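Local coordinates for molybdenum cofactor carrier protein (Chlamydomonas reinhardtii, PDB 2IZ6) that probably binds the molybdenum cofactor and carries it between its synthesis and the enzymes that use it, at residues A[47-52]-A[105-110]; A[94-97]-A[101-104]; A[40-45]-A[63-68]; A[126-131]-A[153-158]. All blocks are in the same frame, centred on the assembly; numbering follows the deposited sequence. Where two conformers were deposited one is given.

Interaction 1: residues A[47-52]-A[105-110]; sequences ILLTGG and ALSSNV
Strand 47-51 and the turn 105-108 come nearest at Leu49 and Ser108, whose CA atoms are 7.2 Å apart, and no backbone hydrogen bond joins the two segments. The second segment folds back on itself instead: Ser108 N donates to Ala105 O (2.9 Å), closing a beta turn with Leu106 and Ser107 at its corners. Ser108 OG, in the conformer described, donates to the same Ala105 O at 2.6 Å and lies nearly along the C=O axis (161°); the serine has a second conformer, so this extra donor is doubtful.

Across the contact one branch does the touching. The CB bond of Leu49 points at the turn, and with CG anti to the backbone N (chi1 175°) the side chain continues that way and presents CD2. This methyl meets Ser107 CB at 3.8 Å, and Leu49 CD2 is 4.2 Å from Ser108 N. Leu49 was modelled in two conformers, so these distances hold for one of them. Ser107 offers carbon to the leucine, while its OG is engaged with Asn104 O and with Val93 N of the second subunit.

The strand lies inside the parallel sheet, between strands 15-19 and 72-76, bonded through its backbone to Ile16 on one flank and Ile73 on the other. Leu49 also packs on Ile15, Ile73 and Val75, whereas Leu48 and Thr50 turn to Met62 of helix 57-67.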
loop_
_atom_site.group_PDB
_atom_site.type_symbol
_atom_site.label_atom_id
_atom_site.label_comp_id
_atom_site.label_asym_id
_atom_site.label_seq_id
_atom_site.Cartn_x
_atom_site.Cartn_y
_atom_site.Cartn_z
ATOM N N ILE A 47 17.466 7.612 -16.140
ATOM C CA ILE A 47 17.454 7.338 -14.693
ATOM C C ILE A 47 17.131 5.846 -14.466
ATOM O O ILE A 47 16.240 5.338 -15.124
ATOM C CB ILE A 47 16.434 8.203 -13.959
ATOM C CG1 ILE A 47 16.729 9.707 -14.046
ATOM C CG2 ILE A 47 16.350 7.815 -12.499
ATOM C CD1 ILE A 47 15.582 10.616 -13.605
ATOM N N LEU A 48 17.925 5.169 -13.615
ATOM C CA LEU A 48 17.627 3.804 -13.217
ATOM C C LEU A 48 16.770 3.810 -11.966
ATOM O O LEU A 48 17.165 4.421 -10.984
ATOM C CB LEU A 48 18.920 3.114 -12.909
ATOM C CG LEU A 48 18.875 1.690 -12.277
ATOM C CD1 LEU A 48 18.223 0.750 -13.273
ATOM C CD2 LEU A 48 20.264 1.149 -11.867
ATOM N N LEU A 49 15.705 3.017 -11.989
ATOM C CA LEU A 49 14.822 2.823 -10.854
ATOM C C LEU A 49 14.846 1.352 -10.559
ATOM O O LEU A 49 14.545 0.537 -11.438
ATOM C CB LEU A 49 13.391 3.246 -11.257
ATOM C CG LEU A 49 12.269 3.016 -10.244
ATOM C CD1 LEU A 49 12.412 3.855 -9.076
ATOM C CD2 LEU A 49 10.891 3.414 -10.841
ATOM N N THR A 50 15.244 0.952 -9.337
ATOM C CA THR A 50 15.304 -0.454 -8.971
ATOM C C THR A 50 15.214 -0.605 -7.458
ATOM O O THR A 50 15.029 0.375 -6.749
ATOM C CB THR A 50 16.563 -1.150 -9.599
ATOM O OG1 THR A 50 16.500 -2.572 -9.485
ATOM C CG2 THR A 50 17.799 -0.669 -8.948
ATOM N N GLY A 51 15.269 -1.839 -6.983
ATOM C CA GLY A 51 15.294 -2.086 -5.541
ATOM C C GLY A 51 16.578 -1.593 -4.919
ATOM O O GLY A 51 17.645 -1.670 -5.559
ATOM N N GLY A 52 16.501 -1.061 -3.707
ATOM C CA GLY A 52 17.650 -0.352 -3.107
ATOM C C GLY A 52 18.458 -1.137 -2.117
ATOM O O GLY A 52 19.415 -0.592 -1.542
ATOM N N ALA A 105 7.271 0.729 -9.668
ATOM C CA ALA A 105 7.550 0.522 -11.089
ATOM C C ALA A 105 6.674 1.261 -12.061
ATOM O O ALA A 105 7.113 1.438 -13.178
ATOM C CB ALA A 105 7.469 -0.978 -11.371
ATOM N N LEU A 106 5.400 1.584 -11.708
ATOM C CA LEU A 106 4.483 2.474 -12.525
ATOM C C LEU A 106 5.142 3.858 -12.881
ATOM O O LEU A 106 4.642 4.609 -13.709
ATOM C CB LEU A 106 3.112 2.714 -11.843
ATOM C CG LEU A 106 1.974 1.670 -11.587
ATOM C CD1 LEU A 106 0.788 2.304 -10.954
ATOM C CD2 LEU A 106 1.545 0.973 -12.880
ATOM N N SER A 107 6.217 4.207 -12.216
ATOM C CA SER A 107 6.962 5.390 -12.483
ATOM C C SER A 107 7.818 5.231 -13.733
ATOM O O SER A 107 8.242 6.212 -14.300
ATOM C CB SER A 107 7.898 5.702 -11.314
ATOM O OG SER A 107 7.215 5.616 -10.047
ATOM N N SER A 108 8.159 3.988 -14.029
ATOM C CA SER A 108 9.086 3.760 -15.154
ATOM C C SER A 108 8.420 3.859 -16.508
ATOM O O SER A 108 7.264 3.504 -16.695
ATOM C CB SER A 108 9.738 2.410 -15.027
ATOM O OG SER A 108 8.757 1.422 -15.215
ATOM N N ASN A 109 9.168 4.327 -17.519
ATOM C CA ASN A 109 8.683 4.340 -18.897
ATOM C C ASN A 109 8.661 2.940 -19.541
ATOM O O ASN A 109 7.813 2.539 -20.303
ATOM C CB ASN A 109 9.583 5.227 -19.751
ATOM C CG ASN A 109 9.477 6.661 -19.406
ATOM O OD1 ASN A 109 8.584 7.346 -19.904
ATOM N ND2 ASN A 109 10.305 7.127 -18.521
ATOM N N VAL A 110 9.655 2.168 -19.147
ATOM C CA VAL A 110 9.838 0.762 -19.545
ATOM C C VAL A 110 10.403 0.032 -18.411
ATOM O O VAL A 110 11.249 0.532 -17.694
ATOM C CB VAL A 110 10.851 0.614 -20.724
ATOM C CG1 VAL A 110 10.854 -0.854 -21.273
ATOM C CG2 VAL A 110 10.496 1.539 -21.807
#

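Interaction 2: residues A[94-97]-A[101-104]; sequences TGLG and DNIN
The flat amide of Asn102 is met at its nitrogen end by Leu96, whose methyl CD1 lies 4.0 Å from ND2; the two side chains cross obliquely. At the other end of the amide, OD1 accepts from Asn104 N at 2.8 Å, the donor tilted 19° from the carbonyl plane. That bond fixes the rotation of the amide and holds ND2 out to the leucine. A second amide, that of Asn104, has the Thr94 methyl CG2 beside it, a loose touch.

Two small side-chain turns therefore face each other. Asn102 makes an Asx turn, and Thr94 makes an ST turn, its OG1 accepting from Leu96 N at 3.2 Å with an N-H...O angle of 142°. OG1 stands there because chi1 is 60°, which leaves CG2 to reach the Asn104 side. Both turns belong to the long loop that follows strand 90-93, at the carboxy-terminal edge of a Rossmann-like parallel sheet, where proteins of this architecture commonly bind their ligands.

A water links the two halves: it lies 2.6 Å from Thr94 OG1 and donates a longer bond to Asn102 O, at 3.3 Å. Backbone bonds from Thr94 to Leu76 and from Gly95 to Pro77 tie the first half to the end of strand 72-76. In the tetramer Leu96 packs on Leu96 of the second subunit and on Leu96 of the fourth, and Asn104 on Ile92 of the second.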
loop_
_atom_site.group_PDB
_atom_site.type_symbol
_atom_site.label_atom_id
_atom_site.label_comp_id
_atom_site.label_asym_id
_atom_site.label_seq_id
_atom_site.Cartn_x
_atom_site.Cartn_y
_atom_site.Cartn_z
ATOM N N THR A 94 9.072 3.101 1.064
ATOM C CA THR A 94 7.625 3.016 0.716
ATOM C C THR A 94 6.762 2.796 1.942
ATOM O O THR A 94 5.561 3.146 1.936
ATOM C CB THR A 94 7.300 1.822 -0.219
ATOM O OG1 THR A 94 7.680 0.624 0.464
ATOM C CG2 THR A 94 8.033 1.902 -1.573
ATOM N N GLY A 95 7.351 2.158 2.952
ATOM C CA GLY A 95 6.692 1.873 4.175
ATOM C C GLY A 95 5.575 0.936 3.884
ATOM O O GLY A 95 4.531 1.081 4.506
ATOM N N LEU A 96 5.795 0.003 2.937
ATOM C CA LEU A 96 4.800 -1.013 2.573
ATOM C C LEU A 96 5.433 -2.376 2.891
ATOM O O LEU A 96 6.476 -2.461 3.522
ATOM C CB LEU A 96 4.314 -0.852 1.116
ATOM C CG LEU A 96 3.452 0.383 0.711
ATOM C CD1 LEU A 96 3.109 0.312 -0.799
ATOM C CD2 LEU A 96 2.221 0.572 1.479
ATOM N N GLY A 97 4.796 -3.474 2.561
ATOM C CA GLY A 97 5.397 -4.746 3.020
ATOM C C GLY A 97 6.793 -5.086 2.457
ATOM O O GLY A 97 7.429 -4.313 1.721
ATOM N N ASP A 101 7.915 -7.084 -3.995
ATOM C CA ASP A 101 9.129 -6.340 -4.377
ATOM C C ASP A 101 8.699 -5.059 -5.073
ATOM O O ASP A 101 8.965 -4.874 -6.244
ATOM C CB ASP A 101 9.967 -7.190 -5.316
ATOM C CG ASP A 101 10.480 -8.429 -4.650
ATOM O OD1 ASP A 101 10.701 -8.348 -3.426
ATOM O OD2 ASP A 101 10.663 -9.456 -5.335
ATOM N N ASN A 102 8.026 -4.166 -4.329
ATOM C CA ASN A 102 7.541 -2.917 -4.877
ATOM C C ASN A 102 8.716 -1.974 -5.095
ATOM O O ASN A 102 9.455 -1.696 -4.120
ATOM C CB ASN A 102 6.587 -2.214 -3.905
ATOM C CG ASN A 102 5.627 -1.307 -4.602
ATOM O OD1 ASN A 102 5.975 -0.634 -5.589
ATOM N ND2 ASN A 102 4.346 -1.369 -4.162
ATOM N N ILE A 103 8.900 -1.539 -6.338
ATOM C CA ILE A 103 9.870 -0.497 -6.655
ATOM C C ILE A 103 9.175 0.732 -7.265
ATOM O O ILE A 103 9.758 1.502 -7.996
ATOM C CB ILE A 103 10.979 -1.083 -7.561
ATOM C CG1 ILE A 103 10.427 -1.500 -8.941
ATOM C CG2 ILE A 103 11.684 -2.194 -6.786
ATOM C CD1 ILE A 103 11.575 -1.757 -10.096
ATOM N N ASN A 104 7.913 0.952 -6.898
ATOM C CA ASN A 104 7.120 1.972 -7.575
ATOM C C ASN A 104 7.291 1.931 -9.124
ATOM O O ASN A 104 7.415 2.952 -9.826
ATOM C CB ASN A 104 7.456 3.378 -6.977
ATOM C CG ASN A 104 6.882 3.562 -5.547
ATOM O OD1 ASN A 104 5.982 2.871 -5.115
ATOM N ND2 ASN A 104 7.396 4.517 -4.843
HETATM O O HOH W 1 8.407 -1.420 -1.040
#

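Interaction 3: residues A[40-45]-A[63-68]; sequences QIATHG and KGAKEA
Two neighbouring helices on one face of the sheet, 28-43 and 57-67, meet near their C-terminal ends, alanine against alanine. The CA atoms of Ala42 and Ala65 come within 5.0 Å, a spacing that methyl side chains permit. Ala42 CB does most of the work: it sits 3.4 Å from the backbone oxygen Ala65 O and 3.8 Å from Ala68 CB, with Ala65 CB alongside.

At the outer margin Thr43 OG1 lies 3.8 Å from Ala68 CB. The hydroxyl points back beside its own backbone N (chi1 -61°), where it is bonded to Lys39 O, and a water donates to both Thr43 OG1 (3.1 Å) and Ala68 O (2.8 Å), bridging the helix ends.

The first helix ends in a well-bonded turn. Gln40 O receives His44 N and, from the opposite face of its plane, His44 ND1 at 2.8 Å, the acceptor lying in the imidazole plane. Gly45, with positive phi, then closes a Schellman motif.

Helices packed side by side on one face of a parallel sheet are what successive beta-alpha-beta crossovers produce, here with strand 47-51 between the two, as in Rossmann-like folds.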
loop_
_atom_site.group_PDB
_atom_site.type_symbol
_atom_site.label_atom_id
_atom_site.label_comp_id
_atom_site.label_asym_id
_atom_site.label_seq_id
_atom_site.Cartn_x
_atom_site.Cartn_y
_atom_site.Cartn_z
ATOM N N GLN A 40 24.551 0.912 -19.498
ATOM C CA GLN A 40 24.028 1.394 -20.761
ATOM C C GLN A 40 22.905 2.287 -20.502
ATOM O O GLN A 40 22.712 3.279 -21.211
ATOM C CB GLN A 40 23.708 0.202 -21.664
ATOM C CG GLN A 40 24.963 -0.557 -22.048
ATOM C CD GLN A 40 26.038 0.274 -22.763
ATOM O OE1 GLN A 40 25.730 1.259 -23.489
ATOM N NE2 GLN A 40 27.300 -0.164 -22.633
ATOM N N ILE A 41 22.107 1.974 -19.477
ATOM C CA ILE A 41 21.022 2.874 -19.139
ATOM C C ILE A 41 21.571 4.256 -18.805
ATOM O O ILE A 41 21.024 5.247 -19.254
ATOM C CB ILE A 41 20.115 2.281 -17.970
ATOM C CG1 ILE A 41 19.318 1.098 -18.516
ATOM C CG2 ILE A 41 19.337 3.329 -17.197
ATOM C CD1 ILE A 41 18.743 0.236 -17.419
ATOM N N ALA A 42 22.525 4.342 -17.941
ATOM C CA ALA A 42 23.127 5.634 -17.578
ATOM C C ALA A 42 23.779 6.379 -18.742
ATOM O O ALA A 42 23.645 7.590 -18.872
ATOM C CB ALA A 42 24.081 5.468 -16.536
ATOM N N THR A 43 24.404 5.613 -19.594
ATOM C CA THR A 43 25.125 6.160 -20.760
ATOM C C THR A 43 24.167 6.804 -21.743
ATOM O O THR A 43 24.477 7.816 -22.364
ATOM C CB THR A 43 25.938 5.065 -21.446
ATOM O OG1 THR A 43 26.943 4.510 -20.531
ATOM C CG2 THR A 43 26.600 5.599 -22.720
ATOM N N HIS A 44 22.944 6.245 -21.844
ATOM C CA HIS A 44 21.875 6.855 -22.588
ATOM C C HIS A 44 21.190 8.022 -21.908
ATOM O O HIS A 44 20.229 8.569 -22.439
ATOM C CB HIS A 44 20.855 5.768 -23.001
ATOM C CG HIS A 44 21.336 4.911 -24.126
ATOM N ND1 HIS A 44 22.248 3.902 -23.944
ATOM C CD2 HIS A 44 21.116 4.993 -25.466
ATOM C CE1 HIS A 44 22.534 3.352 -25.120
ATOM N NE2 HIS A 44 21.827 3.970 -26.055
ATOM N N GLY A 45 21.631 8.426 -20.722
ATOM C CA GLY A 45 21.022 9.560 -20.064
ATOM C C GLY A 45 19.746 9.302 -19.331
ATOM O O GLY A 45 18.988 10.247 -19.093
ATOM N N LYS A 63 25.085 -0.439 -9.459
ATOM C CA LYS A 63 26.517 -0.204 -9.506
ATOM C C LYS A 63 26.966 0.203 -10.878
ATOM O O LYS A 63 27.837 1.059 -11.065
ATOM C CB LYS A 63 27.252 -1.464 -9.105
ATOM C CG LYS A 63 27.198 -1.716 -7.628
ATOM C CD LYS A 63 28.303 -2.726 -7.201
ATOM C CE LYS A 63 27.995 -4.159 -7.686
ATOM N NZ LYS A 63 29.143 -5.096 -7.526
ATOM N N GLY A 64 26.401 -0.455 -11.878
ATOM C CA GLY A 64 26.687 -0.140 -13.269
ATOM C C GLY A 64 26.301 1.259 -13.704
ATOM O O GLY A 64 27.079 1.977 -14.322
ATOM N N ALA A 65 25.089 1.667 -13.327
ATOM C CA ALA A 65 24.606 2.999 -13.656
ATOM C C ALA A 65 25.451 4.058 -12.969
ATOM O O ALA A 65 25.786 5.083 -13.568
ATOM C CB ALA A 65 23.176 3.118 -13.172
ATOM N N LYS A 66 25.851 3.771 -11.712
ATOM C CA LYS A 66 26.605 4.796 -10.945
ATOM C C LYS A 66 27.982 4.935 -11.560
ATOM O O LYS A 66 28.510 6.055 -11.733
ATOM C CB LYS A 66 26.660 4.406 -9.470
ATOM C CG LYS A 66 27.492 5.301 -8.480
ATOM C CD LYS A 66 27.085 6.778 -8.417
ATOM C CE LYS A 66 25.619 7.039 -8.573
ATOM N NZ LYS A 66 25.455 8.452 -9.067
ATOM N N GLU A 67 28.576 3.823 -11.954
ATOM C CA GLU A 67 29.902 3.847 -12.612
ATOM C C GLU A 67 29.941 4.666 -13.925
ATOM O O GLU A 67 30.936 5.341 -14.240
ATOM C CB GLU A 67 30.365 2.416 -12.874
ATOM C CG GLU A 67 31.751 2.297 -13.520
ATOM C CD GLU A 67 32.103 0.881 -13.984
ATOM O OE1 GLU A 67 31.303 -0.060 -13.784
ATOM O OE2 GLU A 67 33.209 0.697 -14.573
ATOM N N ALA A 68 28.867 4.586 -14.711
ATOM C CA ALA A 68 28.694 5.316 -15.927
ATOM C C ALA A 68 28.167 6.743 -15.719
ATOM O O ALA A 68 27.822 7.441 -16.688
ATOM C CB ALA A 68 27.727 4.502 -16.823
HETATM O O HOH W 2 28.457 6.929 -19.371
#

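Interaction 4: residues A[126-131]-A[153-158]; sequences LALKAK and GLVHVA
Leu154 is the first residue of its segment to touch the end of helix 118-129, and it touches at two places. Its CB meets Leu128 CD2 at 3.6 Å, where the two leucines lie antiparallel, each running by the other's flank. Further out, the side chain is extended (chi2 177°), and that carries CD1 against the turn that ends the helix, 3.4 Å from Lys131 CA, a close fit between carbons. Lys131 is the positive-phi residue of a Schellman motif, its N bonded back to Leu128 O at 2.9 Å. The leucine thus packs on backbone and CB at this turn, while the lysine's amino end leads elsewhere.

Next comes Val155, in the strand. It crosses Leu128 at about a right angle, and CG2 sits between the two prongs of the leucine, 3.8 Å from Leu128 CD2 and 3.9 Å from Leu128 CD1. No hydrogen bond passes between the segments; the join is van der Waals packing.

From His156 to Ala158 the strand runs on away from the helix as the outermost strand of the sheet within this chain, bonded through His156 to Val134 and Leu136 of strand 134-137. Phe147 of helix 141-150 packs on both Leu128 and Val155, and Val134 lies against Leu128, so helix 118-129, helix 141-150 and the last two strands share one hydrophobic seam.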
loop_
_atom_site.group_PDB
_atom_site.type_symbol
_atom_site.label_atom_id
_atom_site.label_comp_id
_atom_site.label_asym_id
_atom_site.label_seq_id
_atom_site.Cartn_x
_atom_site.Cartn_y
_atom_site.Cartn_z
ATOM N N LEU A 126 2.030 -6.873 -13.160
ATOM C CA LEU A 126 1.393 -5.583 -12.820
ATOM C C LEU A 126 1.738 -4.479 -13.846
ATOM O O LEU A 126 0.919 -3.548 -14.057
ATOM C CB LEU A 126 1.671 -5.189 -11.391
ATOM C CG LEU A 126 1.018 -6.122 -10.383
ATOM C CD1 LEU A 126 1.363 -5.841 -8.902
ATOM C CD2 LEU A 126 -0.500 -6.114 -10.522
ATOM N N ALA A 127 2.915 -4.455 -14.400
ATOM C CA ALA A 127 3.309 -3.549 -15.472
ATOM C C ALA A 127 2.411 -3.782 -16.649
ATOM O O ALA A 127 1.906 -2.851 -17.229
ATOM C CB ALA A 127 4.757 -3.731 -15.865
ATOM N N LEU A 128 2.175 -5.036 -17.027
ATOM C CA LEU A 128 1.264 -5.321 -18.138
ATOM C C LEU A 128 -0.126 -4.948 -17.832
ATOM O O LEU A 128 -0.810 -4.444 -18.727
ATOM C CB LEU A 128 1.321 -6.768 -18.598
ATOM C CG LEU A 128 2.729 -7.233 -19.026
ATOM C CD1 LEU A 128 2.751 -8.728 -19.282
ATOM C CD2 LEU A 128 3.188 -6.508 -20.320
ATOM N N LYS A 129 -0.576 -5.151 -16.581
ATOM C CA LYS A 129 -1.916 -4.679 -16.214
ATOM C C LYS A 129 -2.078 -3.166 -16.424
ATOM O O LYS A 129 -3.128 -2.686 -16.874
ATOM C CB LYS A 129 -2.224 -5.100 -14.781
ATOM C CG LYS A 129 -3.582 -4.699 -14.262
ATOM C CD LYS A 129 -3.859 -5.348 -12.857
ATOM C CE LYS A 129 -5.010 -4.676 -12.056
ATOM N NZ LYS A 129 -6.231 -4.347 -12.829
ATOM N N ALA A 130 -0.997 -2.428 -16.142
ATOM C CA ALA A 130 -0.968 -0.972 -16.334
ATOM C C ALA A 130 -0.735 -0.568 -17.793
ATOM O O ALA A 130 -0.611 0.650 -18.065
ATOM C CB ALA A 130 0.119 -0.383 -15.485
ATOM N N LYS A 131 -0.595 -1.541 -18.695
ATOM C CA LYS A 131 -0.303 -1.316 -20.115
ATOM C C LYS A 131 1.034 -0.604 -20.344
ATOM O O LYS A 131 1.210 0.232 -21.219
ATOM C CB LYS A 131 -1.474 -0.604 -20.824
ATOM C CG LYS A 131 -2.831 -1.199 -20.524
ATOM C CD LYS A 131 -3.011 -2.562 -21.043
ATOM C CE LYS A 131 -4.427 -3.075 -20.635
ATOM N NZ LYS A 131 -4.724 -4.434 -21.224
ATOM N N GLY A 153 1.694 -7.429 -27.422
ATOM C CA GLY A 153 2.105 -6.134 -27.897
ATOM C C GLY A 153 3.027 -5.389 -26.964
ATOM O O GLY A 153 3.662 -4.440 -27.361
ATOM N N LEU A 154 3.047 -5.777 -25.706
ATOM C CA LEU A 154 3.837 -5.048 -24.690
ATOM C C LEU A 154 5.059 -5.803 -24.217
ATOM O O LEU A 154 5.813 -5.225 -23.491
ATOM C CB LEU A 154 2.943 -4.750 -23.455
ATOM C CG LEU A 154 1.823 -3.679 -23.659
ATOM C CD1 LEU A 154 0.949 -3.505 -22.445
ATOM C CD2 LEU A 154 2.437 -2.432 -23.996
ATOM N N VAL A 155 5.233 -7.075 -24.623
ATOM C CA VAL A 155 6.331 -7.921 -24.115
ATOM C C VAL A 155 7.395 -8.042 -25.181
ATOM O O VAL A 155 7.138 -8.420 -26.298
ATOM C CB VAL A 155 5.783 -9.280 -23.693
ATOM C CG1 VAL A 155 6.881 -10.223 -23.280
ATOM C CG2 VAL A 155 4.908 -9.126 -22.511
ATOM N N HIS A 156 8.612 -7.651 -24.832
ATOM C CA HIS A 156 9.739 -7.629 -25.733
ATOM C C HIS A 156 10.775 -8.596 -25.143
ATOM O O HIS A 156 11.263 -8.439 -24.037
ATOM C CB HIS A 156 10.330 -6.248 -25.915
ATOM C CG HIS A 156 9.360 -5.247 -26.439
ATOM N ND1 HIS A 156 8.413 -4.616 -25.649
ATOM C CD2 HIS A 156 9.203 -4.762 -27.689
ATOM C CE1 HIS A 156 7.696 -3.803 -26.417
ATOM N NE2 HIS A 156 8.134 -3.895 -27.652
ATOM N N VAL A 157 11.058 -9.625 -25.882
ATOM C CA VAL A 157 12.054 -10.583 -25.447
ATOM C C VAL A 157 13.412 -10.163 -26.019
ATOM O O VAL A 157 13.573 -10.033 -27.240
ATOM C CB VAL A 157 11.615 -12.021 -25.868
ATOM C CG1 VAL A 157 12.665 -12.976 -25.569
ATOM C CG2 VAL A 157 10.383 -12.419 -25.143
ATOM N N ALA A 158 14.417 -10.043 -25.165
ATOM C CA ALA A 158 15.751 -9.568 -25.585
ATOM C C ALA A 158 16.733 -10.688 -25.419
ATOM O O ALA A 158 16.739 -11.375 -24.416
ATOM C CB ALA A 158 16.162 -8.403 -24.801
#

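In the fold
The four contacts are spread round one parallel sheet. Interaction 1 is the hub. It touches interaction 2, nested inside its loop, where Leu49 CD2 lies 3.6 Å from Ile103 O; interaction 3, where Leu48 CD2 meets Ala65 CB at 3.7 Å; and interaction 4, where Leu106 packs on Ala130. Interactions 3 and 4 lie on opposite sides of the chain's centre, their centres about 23 Å apart. Interactions 1 and 2 both reach the second subunit, whereas interaction 3 touches no other chain. Interactions 1 and 4 also pack on the third subunit, and interaction 2 reaches it through a long, weak ion pair of Asp101. None of the contacts can be assigned to the cofactor site.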